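Local coordinates for putative glutathione-regulated potassium-efflux system protein KefB (Vibrio parahaemolyticus RIMD 2210633, PDB 3C85) that probably works as a membrane potassium-proton antiporter of the CPA2 family, the chain here being its nucleotide-binding TrkA-type Rossmann domain, which binds AMP, at residues A[45-50]-A[82-87]; A[56-59]-A[65-68]. One frame throughout, in Å; residues are numbered along the deposited sequence.

Contact 1 of 2, residues A[45-50]-A[82-87]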
# COMPACT_ATOMS: atom_id res chain seq x y z
N LEU A 45 -13.48 -1.69 9.09
CA LEU A 45 -13.95 -0.41 9.59
C LEU A 45 -13.28 0.71 8.77
O LEU A 45 -12.09 0.99 8.96
CB LEU A 45 -13.59 -0.28 11.06
CG LEU A 45 -14.19 -1.37 11.99
CD1 LEU A 45 -13.73 -1.14 13.43
CD2 LEU A 45 -15.72 -1.31 11.90
N GLY A 46 -14.04 1.34 7.88
CA GLY A 46 -13.47 2.43 7.05
C GLY A 46 -13.45 1.82 5.68
O GLY A 46 -12.79 0.80 5.49
N MSE A 47 -14.19 2.41 4.74
CA MSE A 47 -14.18 1.93 3.35
C MSE A 47 -13.77 3.04 2.38
O MSE A 47 -14.40 3.23 1.32
CB MSE A 47 -15.55 1.32 2.97
CG MSE A 47 -15.82 0.04 3.65
SE MSE A 47 -14.72 -1.46 3.08
CE MSE A 47 -15.30 -1.56 1.21
N GLY A 48 -12.73 3.77 2.77
CA GLY A 48 -12.01 4.71 1.86
C GLY A 48 -11.18 3.76 1.01
O GLY A 48 -11.48 2.57 0.99
N ARG A 49 -10.16 4.27 0.35
CA ARG A 49 -9.39 3.50 -0.59
C ARG A 49 -8.65 2.31 0.02
O ARG A 49 -8.59 1.29 -0.56
CB ARG A 49 -8.47 4.41 -1.41
CG ARG A 49 -9.22 5.36 -2.33
CD ARG A 49 -8.35 6.00 -3.35
NE ARG A 49 -8.06 5.08 -4.41
CZ ARG A 49 -8.82 4.91 -5.47
NH1 ARG A 49 -9.91 5.63 -5.61
NH2 ARG A 49 -8.48 4.04 -6.38
N ILE A 50 -8.14 2.46 1.23
CA ILE A 50 -7.48 1.32 1.88
C ILE A 50 -8.47 0.16 2.15
O ILE A 50 -8.26 -1.02 1.72
CB ILE A 50 -6.71 1.72 3.16
CG1 ILE A 50 -5.60 2.73 2.82
CG2 ILE A 50 -6.07 0.48 3.83
CD1 ILE A 50 -4.92 3.26 4.06
N GLU A 82 -22.20 -0.90 -6.20
CA GLU A 82 -21.12 -1.68 -6.79
C GLU A 82 -21.09 -3.15 -6.29
O GLU A 82 -20.20 -3.90 -6.65
CB GLU A 82 -19.76 -0.97 -6.59
CG GLU A 82 -19.60 0.32 -7.40
CD GLU A 82 -18.41 1.23 -6.97
OE1 GLU A 82 -17.49 0.82 -6.24
OE2 GLU A 82 -18.41 2.39 -7.39
N GLY A 83 -22.06 -3.56 -5.48
CA GLY A 83 -22.16 -4.96 -5.06
C GLY A 83 -21.47 -5.29 -3.73
O GLY A 83 -21.52 -6.45 -3.27
N ARG A 84 -20.86 -4.29 -3.09
CA ARG A 84 -20.15 -4.51 -1.82
C ARG A 84 -21.10 -4.43 -0.61
O ARG A 84 -22.04 -3.64 -0.61
CB ARG A 84 -19.02 -3.50 -1.66
CG ARG A 84 -17.90 -3.61 -2.69
CD ARG A 84 -16.70 -2.77 -2.24
NE ARG A 84 -15.72 -2.72 -3.32
CZ ARG A 84 -15.71 -1.81 -4.28
NH1 ARG A 84 -16.61 -0.84 -4.28
NH2 ARG A 84 -14.81 -1.87 -5.25
N ASN A 85 -20.90 -5.29 0.40
CA ASN A 85 -21.71 -5.21 1.63
C ASN A 85 -21.12 -4.16 2.52
O ASN A 85 -20.15 -4.42 3.25
CB ASN A 85 -21.82 -6.55 2.37
CG ASN A 85 -22.69 -7.57 1.64
OD1 ASN A 85 -23.23 -7.29 0.57
ND2 ASN A 85 -22.80 -8.76 2.21
N VAL A 86 -21.68 -2.96 2.44
CA VAL A 86 -21.19 -1.84 3.22
C VAL A 86 -22.38 -1.13 3.86
O VAL A 86 -23.37 -0.86 3.19
CB VAL A 86 -20.34 -0.85 2.36
CG1 VAL A 86 -19.91 0.38 3.20
CG2 VAL A 86 -19.10 -1.56 1.84
N ILE A 87 -22.30 -0.88 5.15
CA ILE A 87 -23.36 -0.17 5.84
C ILE A 87 -22.79 1.11 6.41
O ILE A 87 -21.58 1.22 6.66
CB ILE A 87 -24.05 -1.06 6.92
CG1 ILE A 87 -23.05 -1.52 7.99
CG2 ILE A 87 -24.72 -2.30 6.25
CD1 ILE A 87 -23.75 -2.16 9.20

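Contact 2 of 2, residues A[56-59]-A[65-68]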
# COMPACT_ATOMS: atom_id res chain seq x y z
N ASP A 56 -11.76 -5.90 -1.51
CA ASP A 56 -11.69 -6.50 -2.84
C ASP A 56 -10.66 -7.63 -2.93
O ASP A 56 -10.89 -8.67 -3.58
CB ASP A 56 -11.40 -5.42 -3.85
CG ASP A 56 -12.62 -4.61 -4.18
OD1 ASP A 56 -13.72 -4.85 -3.60
OD2 ASP A 56 -12.48 -3.70 -5.02
N GLU A 57 -9.51 -7.43 -2.28
CA GLU A 57 -8.49 -8.47 -2.19
C GLU A 57 -8.97 -9.74 -1.43
O GLU A 57 -8.76 -10.87 -1.88
CB GLU A 57 -7.23 -7.88 -1.57
CG GLU A 57 -6.09 -8.87 -1.34
CD GLU A 57 -5.45 -9.31 -2.63
OE1 GLU A 57 -5.56 -8.59 -3.66
OE2 GLU A 57 -4.83 -10.38 -2.63
N LEU A 58 -9.63 -9.55 -0.30
CA LEU A 58 -10.30 -10.67 0.39
C LEU A 58 -11.40 -11.31 -0.46
O LEU A 58 -11.53 -12.54 -0.47
CB LEU A 58 -10.89 -10.21 1.74
CG LEU A 58 -9.90 -9.72 2.80
CD1 LEU A 58 -10.58 -8.97 3.94
CD2 LEU A 58 -9.05 -10.90 3.31
N ARG A 59 -12.23 -10.50 -1.13
CA ARG A 59 -13.29 -11.09 -1.97
C ARG A 59 -12.69 -12.00 -3.06
O ARG A 59 -13.21 -13.07 -3.34
CB ARG A 59 -14.18 -10.02 -2.61
CG ARG A 59 -15.25 -10.61 -3.54
CD ARG A 59 -15.97 -9.55 -4.38
NE ARG A 59 -16.89 -8.72 -3.59
CZ ARG A 59 -18.21 -8.92 -3.44
NH1 ARG A 59 -18.91 -8.07 -2.70
NH2 ARG A 59 -18.84 -9.96 -4.03
N ILE A 65 -17.04 -12.50 2.27
CA ILE A 65 -16.84 -12.78 3.70
C ILE A 65 -16.77 -11.54 4.56
O ILE A 65 -16.62 -11.64 5.81
CB ILE A 65 -15.56 -13.59 3.92
CG1 ILE A 65 -14.33 -12.86 3.37
CG2 ILE A 65 -15.70 -14.95 3.28
CD1 ILE A 65 -12.98 -13.37 3.99
N SER A 66 -16.85 -10.37 3.91
CA SER A 66 -16.62 -9.11 4.62
C SER A 66 -17.85 -8.22 4.73
O SER A 66 -18.71 -8.25 3.86
CB SER A 66 -15.51 -8.28 3.95
OG SER A 66 -14.28 -8.99 3.85
N LEU A 67 -17.87 -7.40 5.79
CA LEU A 67 -18.84 -6.33 5.99
C LEU A 67 -18.06 -5.03 6.25
O LEU A 67 -17.29 -4.95 7.19
CB LEU A 67 -19.75 -6.63 7.19
CG LEU A 67 -20.73 -5.50 7.54
CD1 LEU A 67 -21.74 -5.23 6.38
CD2 LEU A 67 -21.50 -5.84 8.87
N GLY A 68 -18.26 -4.02 5.40
CA GLY A 68 -17.58 -2.74 5.53
C GLY A 68 -18.48 -1.81 6.31
O GLY A 68 -19.69 -1.87 6.17

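Contact 1 of 2, residues A[45-50]-A[82-87]
The selenomethionine Met47 lies over both methyls of Val86, its CG 4.1 Å from Val86 CG1 and also 4.1 Å from Val86 CG2. This is the loop of a Rossmann-type nucleotide-binding fold, where the glycine-rich turn after strand 42-45 leads into helix 49-62; Gly46 and Gly48 fit the GxGxxG pattern, and Gly48 is the N-cap of the helix. Met47 folds back on itself, bent at chi2 (-70°) and again at chi3 (-63°), which brings its terminal methyl CE to 3.9 Å from Val86 CG2. The same methyl meets the aliphatic part of Arg84, with CE 3.9 Å from Arg84 CD, so the contact is made by carbon alone. Thr52 and Tyr55 of helix 49-62 also pack on Met47, while Val86 leans on Ala76 and His79 of helix 73-81, placing the selenomethionine in the buried layer between the two helices and the sheet edge.

Its backbone is tied to the nucleotide site as well: Met47 N is hydrogen-bonded to the carboxylate of Glu70, a residue that binds AMP in a structure of this protein, although no nucleotide occupies this chain. The segment 82-87 enters through a Schellman motif at Gly83 that ends helix 73-81. Beyond it, the guanidinium of Arg84 is gripped by two carboxylates, with NE in a salt bridge to Asp56 and NH1 in one to Glu82, which probably steadies the methylene chain against Met47. Glu82 OE1 receives Arg84 NH1 at 2.7 Å through its anti lone pair, close to the guanidinium plane.

Contact 2 of 2, residues A[56-59]-A[65-68]
Leu58 sets its CD1 methyl against the hydroxyl of Ser66, with Leu58 CD1 3.7 Å from Ser66 OG, at the interface of helix and sheet in the beta-alpha-beta unit formed by strand 42-45, helix 49-62 and strand 66-70. This crossover is the opening unit of the Rossmann-type fold, and the contact closes its second half, where the chain has turned back after the helix and re-enters the sheet beside strand 42-45. The serine oxygen also comes within 4.2 Å of Leu58 CB, so it rests along the near flank of the leucine. The CB of Ser66 points to the helix, and chi1 of -57° puts OG beside the backbone N; the meeting of OG with the leucine is one of van der Waals contact. One residue earlier, Ile65 adds a looser apolar touch: its CD1 lies 4.4 Å from Leu58 CB. Ile65 does not aim its first side-chain bond at Leu58; it is the delta methyl at the end of the side chain that reaches the leucine.

In the next shell, Val42 of the neighbouring strand packs on Leu58, Ile65 and Ser66 together, and Ile44 adds to the cover of Ser66. Backbone hydrogen bonds from Ile65 to Gln41 and Val42, and from Leu67 to Val42 and Ile44, fix the position of segment 65-68 in the parallel sheet. The second subunit also packs here, its Cys172 on Leu58 and its Phe179 on Ile65. Glu57, the residue before Leu58, takes part in the dimer too: its carboxylate oxygen OE2 forms a salt bridge with NE of Arg169 of the second subunit.

Contacts 1 and 2 lie with their centres about 8 Å apart, both on helix 49-62 and on one parallel sheet. Along the chain the 56-59/65-68 pair is nested within the loop closed by 45-50 and 82-87: contact 1 belongs to the start of the helix and the nucleotide-site end of the fold, contact 2 to its later turns, away from the annotated sites. Strands 66-70 and 86-88 are sheet neighbours, and Asn85 O probably accepts a hydrogen bond from Gly68 N at 2.9 Å. Both segments on the helix side also meet the second subunit, contact 1 through Arg49 and Ile50, contact 2 through Glu57 and Leu58.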